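Local coordinates for conserved hypothetical protein VT76 (Thermotoga maritima, PDB 1RCU) that is of unknown function but belongs to the SLOG superfamily of Rossmann-like proteins, whose members are thought to bind nucleotides or their derivatives, at residues T53-G58 with R78-T83; V121-G126 with Q187-I192; H177-W180 with E184-Q187. One frame throughout, in Å; residues are numbered along the deposited sequence.

Interaction 1. Residues T53-G58 with R78-T83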
# COMPACT_ATOMS: atom_id res chain seq x y z
N THR A 53 6.55 -23.34 -22.40
CA THR A 53 7.20 -24.35 -21.58
C THR A 53 6.67 -24.35 -20.15
O THR A 53 6.51 -25.41 -19.55
CB THR A 53 8.70 -24.13 -21.53
OG1 THR A 53 9.22 -24.09 -22.87
CG2 THR A 53 9.38 -25.28 -20.76
N LEU A 54 6.41 -23.16 -19.60
CA LEU A 54 5.90 -23.09 -18.24
C LEU A 54 4.52 -23.72 -18.19
O LEU A 54 4.21 -24.48 -17.28
CB LEU A 54 5.84 -21.64 -17.75
CG LEU A 54 7.22 -21.01 -17.55
CD1 LEU A 54 7.09 -19.56 -17.13
CD2 LEU A 54 7.98 -21.80 -16.51
N ALA A 55 3.71 -23.39 -19.19
CA ALA A 55 2.36 -23.94 -19.28
C ALA A 55 2.42 -25.45 -19.41
O ALA A 55 1.75 -26.15 -18.67
CB ALA A 55 1.61 -23.33 -20.49
N LYS A 56 3.24 -25.96 -20.34
CA LYS A 56 3.35 -27.41 -20.55
C LYS A 56 3.77 -28.15 -19.29
O LYS A 56 3.31 -29.27 -19.04
CB LYS A 56 4.33 -27.73 -21.70
CG LYS A 56 3.98 -27.10 -23.05
CD LYS A 56 4.98 -27.50 -24.13
CE LYS A 56 4.95 -26.56 -25.35
NZ LYS A 56 4.07 -26.95 -26.49
N LYS A 57 4.62 -27.53 -18.48
CA LYS A 57 5.09 -28.15 -17.25
C LYS A 57 4.08 -28.01 -16.12
O LYS A 57 4.31 -28.51 -15.02
CB LYS A 57 6.44 -27.57 -16.80
CG LYS A 57 7.61 -27.83 -17.74
CD LYS A 57 7.80 -29.31 -18.02
CE LYS A 57 9.07 -29.54 -18.85
NZ LYS A 57 9.27 -30.96 -19.24
N GLY A 58 2.99 -27.30 -16.38
CA GLY A 58 1.96 -27.13 -15.37
C GLY A 58 2.13 -26.06 -14.31
O GLY A 58 1.42 -26.09 -13.30
N ARG A 78 -0.96 -18.97 -22.72
CA ARG A 78 -2.32 -19.23 -23.21
C ARG A 78 -2.30 -20.13 -24.43
O ARG A 78 -3.15 -21.00 -24.60
CB ARG A 78 -3.03 -17.93 -23.55
CG ARG A 78 -3.26 -17.06 -22.35
CD ARG A 78 -4.21 -17.69 -21.35
NE ARG A 78 -5.49 -17.00 -21.31
CZ ARG A 78 -6.57 -17.39 -21.98
NH1 ARG A 78 -7.70 -16.71 -21.89
NH2 ARG A 78 -6.51 -18.47 -22.72
N GLU A 79 -1.32 -19.91 -25.30
CA GLU A 79 -1.20 -20.75 -26.49
C GLU A 79 -1.17 -22.20 -26.06
O GLU A 79 -1.85 -23.04 -26.65
CB GLU A 79 0.08 -20.42 -27.24
CG GLU A 79 -0.16 -19.65 -28.51
CD GLU A 79 1.08 -18.95 -29.02
OE1 GLU A 79 2.16 -19.55 -28.95
OE2 GLU A 79 0.96 -17.81 -29.49
N ALA A 80 -0.39 -22.51 -25.04
CA ALA A 80 -0.30 -23.88 -24.56
C ALA A 80 -1.41 -24.28 -23.59
O ALA A 80 -1.34 -25.35 -22.99
CB ALA A 80 1.04 -24.09 -23.93
N GLY A 81 -2.41 -23.43 -23.42
CA GLY A 81 -3.51 -23.76 -22.53
C GLY A 81 -3.23 -23.62 -21.05
O GLY A 81 -3.96 -24.15 -20.22
N GLY A 82 -2.16 -22.92 -20.69
CA GLY A 82 -1.85 -22.76 -19.29
C GLY A 82 -2.58 -21.55 -18.76
O GLY A 82 -3.25 -20.84 -19.52
N THR A 83 -2.48 -21.30 -17.46
CA THR A 83 -3.12 -20.15 -16.84
C THR A 83 -2.07 -19.12 -16.48
O THR A 83 -1.02 -19.45 -15.95
CB THR A 83 -3.85 -20.51 -15.54
OG1 THR A 83 -4.84 -21.51 -15.80
CG2 THR A 83 -4.54 -19.26 -14.95
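Ala55 and Gly82 bring their backbones closest, CA to CA 4.4 Å, where the last turn of helix 44-56 passes the chain leaving helix 68-79. Both helices end the same way, in a Schellman motif with a glycine of positive phi: the N-H of Gly58 (phi 82°) bonds Ala55 O, N to O 2.8 Å, and the N-H of Gly81 (phi 77°) bonds Arg78 O, N to O also 2.8 Å. Each turn sends the chain on toward the next strand of the parallel sheet, 60-63 in one case and 84-88 in the other, so the contact joins the C-terminal ends of successive helices in a Rossmann-like beta-alpha-beta arrangement. The side-chain contact itself is apolar. The methyl of Ala55 points across the gap and meets Ala80 CB at 3.6 Å, the two methyls approaching at a slant; the same Ala55 methyl lies 3.7 Å from Gly82 CA, where the lack of a side chain lets the two backbones come together. Lys56, an exposed residue, adds its CG methylene, 4.3 Å from Ala80 CB. Leu54, on the sheet side of the same helix, packs on Val26, Val28 and Val61. Glu79 OE1 makes a salt bridge with Arg52 NE, a second, charged tie between the two helices.

Interaction 2. Residues V121-G126 with Q187-I192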
# COMPACT_ATOMS: atom_id res chain seq x y z
N VAL A 121 9.39 -18.72 -7.37
CA VAL A 121 10.60 -18.45 -8.13
C VAL A 121 10.34 -17.37 -9.16
O VAL A 121 9.24 -17.28 -9.71
CB VAL A 121 11.13 -19.73 -8.83
CG1 VAL A 121 10.16 -20.19 -9.89
CG2 VAL A 121 12.50 -19.44 -9.44
N VAL A 122 11.34 -16.53 -9.40
CA VAL A 122 11.24 -15.43 -10.36
C VAL A 122 12.19 -15.61 -11.55
O VAL A 122 13.37 -15.93 -11.36
CB VAL A 122 11.58 -14.08 -9.70
CG1 VAL A 122 11.52 -12.95 -10.72
CG2 VAL A 122 10.62 -13.83 -8.55
N VAL A 123 11.67 -15.44 -12.76
CA VAL A 123 12.47 -15.55 -13.98
C VAL A 123 12.48 -14.16 -14.59
O VAL A 123 11.44 -13.54 -14.77
CB VAL A 123 11.83 -16.54 -14.97
CG1 VAL A 123 12.68 -16.63 -16.24
CG2 VAL A 123 11.72 -17.90 -14.32
N SER A 124 13.67 -13.69 -14.94
CA SER A 124 13.88 -12.35 -15.46
C SER A 124 14.34 -12.30 -16.92
O SER A 124 15.21 -13.07 -17.33
CB SER A 124 14.93 -11.69 -14.57
OG SER A 124 15.09 -10.33 -14.89
N ILE A 125 13.77 -11.39 -17.70
CA ILE A 125 14.12 -11.23 -19.12
C ILE A 125 14.27 -9.74 -19.46
O ILE A 125 13.31 -8.96 -19.32
CB ILE A 125 13.05 -11.83 -20.06
CG1 ILE A 125 12.98 -13.34 -19.88
CG2 ILE A 125 13.37 -11.50 -21.51
CD1 ILE A 125 11.85 -13.97 -20.66
N GLY A 126 15.47 -9.35 -19.89
CA GLY A 126 15.73 -7.96 -20.24
C GLY A 126 15.38 -7.04 -19.11
O GLY A 126 15.84 -7.25 -17.99
N GLN A 187 14.78 -26.09 -16.06
CA GLN A 187 15.53 -27.17 -15.46
C GLN A 187 15.92 -26.78 -14.03
O GLN A 187 15.84 -27.58 -13.11
CB GLN A 187 16.76 -27.40 -16.32
CG GLN A 187 17.55 -28.62 -16.02
CD GLN A 187 18.71 -28.76 -17.00
OE1 GLN A 187 18.49 -28.81 -18.21
NE2 GLN A 187 19.93 -28.82 -16.48
N ILE A 188 16.33 -25.53 -13.88
CA ILE A 188 16.72 -24.99 -12.58
C ILE A 188 15.51 -24.89 -11.65
O ILE A 188 15.61 -25.16 -10.45
CB ILE A 188 17.36 -23.59 -12.78
CG1 ILE A 188 18.66 -23.73 -13.57
CG2 ILE A 188 17.66 -22.94 -11.46
CD1 ILE A 188 19.24 -22.42 -14.05
N ILE A 189 14.35 -24.52 -12.19
CA ILE A 189 13.13 -24.42 -11.39
C ILE A 189 12.77 -25.80 -10.86
O ILE A 189 12.39 -25.94 -9.70
CB ILE A 189 11.93 -23.92 -12.23
CG1 ILE A 189 12.20 -22.50 -12.73
CG2 ILE A 189 10.66 -23.95 -11.39
CD1 ILE A 189 11.18 -21.99 -13.75
N GLU A 190 12.86 -26.81 -11.72
CA GLU A 190 12.55 -28.18 -11.31
C GLU A 190 13.52 -28.60 -10.22
O GLU A 190 13.13 -29.18 -9.20
CB GLU A 190 12.64 -29.12 -12.52
CG GLU A 190 11.60 -28.81 -13.59
CD GLU A 190 11.67 -29.74 -14.78
OE1 GLU A 190 12.74 -29.81 -15.43
OE2 GLU A 190 10.66 -30.39 -15.10
N GLN A 191 14.80 -28.27 -10.41
CA GLN A 191 15.84 -28.58 -9.44
C GLN A 191 15.57 -27.80 -8.15
O GLN A 191 16.41 -27.75 -7.26
CB GLN A 191 17.21 -28.17 -10.01
CG GLN A 191 17.71 -29.00 -11.20
CD GLN A 191 18.95 -28.41 -11.87
OE1 GLN A 191 19.96 -28.15 -11.21
NE2 GLN A 191 18.89 -28.22 -13.18
N ILE A 192 14.38 -27.21 -8.07
CA ILE A 192 13.95 -26.38 -6.93
C ILE A 192 14.94 -25.24 -6.71
O ILE A 192 14.66 -24.10 -7.13
CB ILE A 192 13.82 -27.18 -5.60
CG1 ILE A 192 12.51 -27.97 -5.57
CG2 ILE A 192 13.87 -26.22 -4.40
CD1 ILE A 192 12.52 -29.22 -6.42
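Val121 and Val123 meet Ile189 through branched aliphatic side chains alone; no ring, amide or carboxylate enters the interface, and the flat element here is the parallel beta-sheet. On one face of strand 121-125, Val121 points at helix 182-190, while Val123 reaches it at an angle and also touches Leu50 of helix 44-56; on the other, Val122 and Ser124 pack on helix 129-140. At the strand's two edges run the backbone hydrogen bonds, to Val27 and Val29 of strand 25-30 and to Ile146 of strand 145-148. This is the helix-sheet-helix layering of a Rossmann-like fold, with strand 121-125 in the interior of the sheet and the last helix of the chain laid over it.

The backbones stay well apart, Val121 CA to Ile189 CA 7.3 Å, and side chains fill the distance. Ile189 uses both branches. Its CG2 methyl meets Val121 CG1 at 4.1 Å, and its CG1 methylene lies 4.2 Å from that same methyl. Beyond CG1 the chain is extended (chi2 171°), which carries CD1 obliquely on to Val123 CG2, again at 4.2 Å. Both valines cross the isoleucine at about a right angle, and all three residues are buried; Tyr59 and Ile146 add further apolar contacts to Ile189. Val121 holds CG1 between its backbone N and carbonyl carbon (chi1 66°), the position from which this methyl faces the isoleucine.

Where helix 182-190 gives out, polar groups take over on the exposed side: Gln187 O accepts the backbone N-H of Gln191, N to O 3.0 Å, and Gln191 NE2 bends back to the same oxygen in a weak hydrogen bond of 3.1 Å.

Interaction 3. Residues H177-W180 with E184-Q187; sequences HQAW and EAVQ
Ala179 and Ala185 form the tight part of this contact, where the end of strand 176-179 meets the first turns of helix 182-190 across a short connection. Their CA atoms are 5.3 Å apart, a spacing that two small side chains permit. The Ala179 methyl points at the helix and sits 3.7 Å from Ala185 N and 4.1 Å from Ala185 CB, while the CB and CG of Glu184 pack beside Ala185 against the same methyl, Glu184 CB at 3.9 Å from Ala179 CB.

Toward solvent the contact becomes polar and more open. Glu184 holds CG anti to its backbone N (chi1 -163°) and is extended beyond, so its carboxylate reaches back over the strand end. There OE1 accepts the backbone N-H of Trp180, N to OE1 3.2 Å; the bond is nearly straight at the hydrogen (165°), but the donor approaches from above the carboxylate plane, 73° out of it. This ties the residue that follows the strand to the start of the helix. The Trp180 side chain leaves the backbone away from the helix, though its CB still lies 4.0 Å from Glu184 OE1, which sits at the edge of the indole near its plane; Arg149 touches the Trp180 side chain and also donates through NE to Gln178 OE1.

Within this chain strand 176-179 is the outermost strand of the parallel sheet on its side, hydrogen-bonded through Ala179 to Leu147 of strand 145-148 and to Arg149 just after it. Helix 182-190 folds back over that border, with Ala185 resting on Leu148 and Ile188 coming down on Ala179 and His177.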
# COMPACT_ATOMS: atom_id res chain seq x y z
N HIS A 177 20.18 -17.44 -9.57
CA HIS A 177 20.62 -18.36 -10.60
C HIS A 177 20.71 -17.68 -11.98
O HIS A 177 20.09 -16.64 -12.23
CB HIS A 177 19.65 -19.55 -10.69
CG HIS A 177 19.49 -20.28 -9.39
ND1 HIS A 177 18.75 -19.79 -8.34
CD2 HIS A 177 20.00 -21.46 -8.97
CE1 HIS A 177 18.81 -20.63 -7.33
NE2 HIS A 177 19.57 -21.65 -7.69
N GLN A 178 21.50 -18.29 -12.85
CA GLN A 178 21.70 -17.81 -14.22
C GLN A 178 21.46 -18.98 -15.18
O GLN A 178 21.86 -20.11 -14.91
CB GLN A 178 23.13 -17.29 -14.41
CG GLN A 178 23.41 -16.04 -13.63
CD GLN A 178 24.80 -15.49 -13.88
OE1 GLN A 178 25.14 -15.12 -15.02
NE2 GLN A 178 25.61 -15.41 -12.83
N ALA A 179 20.80 -18.69 -16.30
CA ALA A 179 20.52 -19.69 -17.33
C ALA A 179 20.65 -18.99 -18.68
O ALA A 179 20.32 -17.82 -18.80
CB ALA A 179 19.10 -20.25 -17.15
N TRP A 180 21.14 -19.70 -19.68
CA TRP A 180 21.30 -19.10 -21.00
C TRP A 180 20.31 -19.66 -21.99
O TRP A 180 20.40 -19.41 -23.18
CB TRP A 180 22.71 -19.32 -21.53
CG TRP A 180 23.72 -18.60 -20.73
CD1 TRP A 180 24.27 -18.98 -19.53
CD2 TRP A 180 24.27 -17.32 -21.03
NE1 TRP A 180 25.14 -18.01 -19.07
CE2 TRP A 180 25.15 -16.98 -19.98
CE3 TRP A 180 24.10 -16.42 -22.09
CZ2 TRP A 180 25.86 -15.78 -19.96
CZ3 TRP A 180 24.82 -15.21 -22.07
CH2 TRP A 180 25.68 -14.91 -21.01
N GLU A 184 17.20 -24.49 -20.00
CA GLU A 184 18.08 -24.45 -18.84
C GLU A 184 17.32 -23.84 -17.66
O GLU A 184 17.41 -24.33 -16.53
CB GLU A 184 19.34 -23.62 -19.15
CG GLU A 184 20.49 -23.84 -18.18
CD GLU A 184 21.71 -23.03 -18.55
OE1 GLU A 184 21.92 -22.78 -19.76
OE2 GLU A 184 22.48 -22.66 -17.64
N ALA A 185 16.57 -22.78 -17.93
CA ALA A 185 15.78 -22.09 -16.91
C ALA A 185 14.78 -22.99 -16.18
O ALA A 185 14.75 -23.04 -14.95
CB ALA A 185 15.04 -20.91 -17.55
N VAL A 186 13.94 -23.69 -16.94
CA VAL A 186 12.94 -24.57 -16.34
C VAL A 186 13.59 -25.73 -15.61
O VAL A 186 13.04 -26.30 -14.67
CB VAL A 186 12.01 -25.14 -17.40
CG1 VAL A 186 10.89 -25.94 -16.76
CG2 VAL A 186 11.47 -24.01 -18.24
N GLN A 187 14.78 -26.09 -16.06
CA GLN A 187 15.53 -27.17 -15.46
C GLN A 187 15.92 -26.78 -14.03
O GLN A 187 15.84 -27.58 -13.11
CB GLN A 187 16.76 -27.40 -16.32
CG GLN A 187 17.55 -28.62 -16.02
CD GLN A 187 18.71 -28.76 -17.00
OE1 GLN A 187 18.49 -28.81 -18.21
NE2 GLN A 187 19.93 -28.82 -16.48

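Interactions 2 and 3 use successive parts of helix 182-190 and share Gln187, their centres about 6 Å apart: interaction 3 fixes the helix start to the outermost strand 176-179, interaction 2 lays its end on the interior strand 121-125. Interaction 2 is core and wholly aliphatic; interaction 3 is partly buried and adds a hydrogen bond from a backbone N-H to a carboxylate at its open side. Interaction 1 is a surface contact between two helix ends, where alanine methyls and a glycine let the backbones come close. Helix 44-56 connects it to the others: Leu54 CD2 lies 4.2 Å from Ile189 CD1, and Thr53 CG2 meets Val186 CG2 at 3.5 Å.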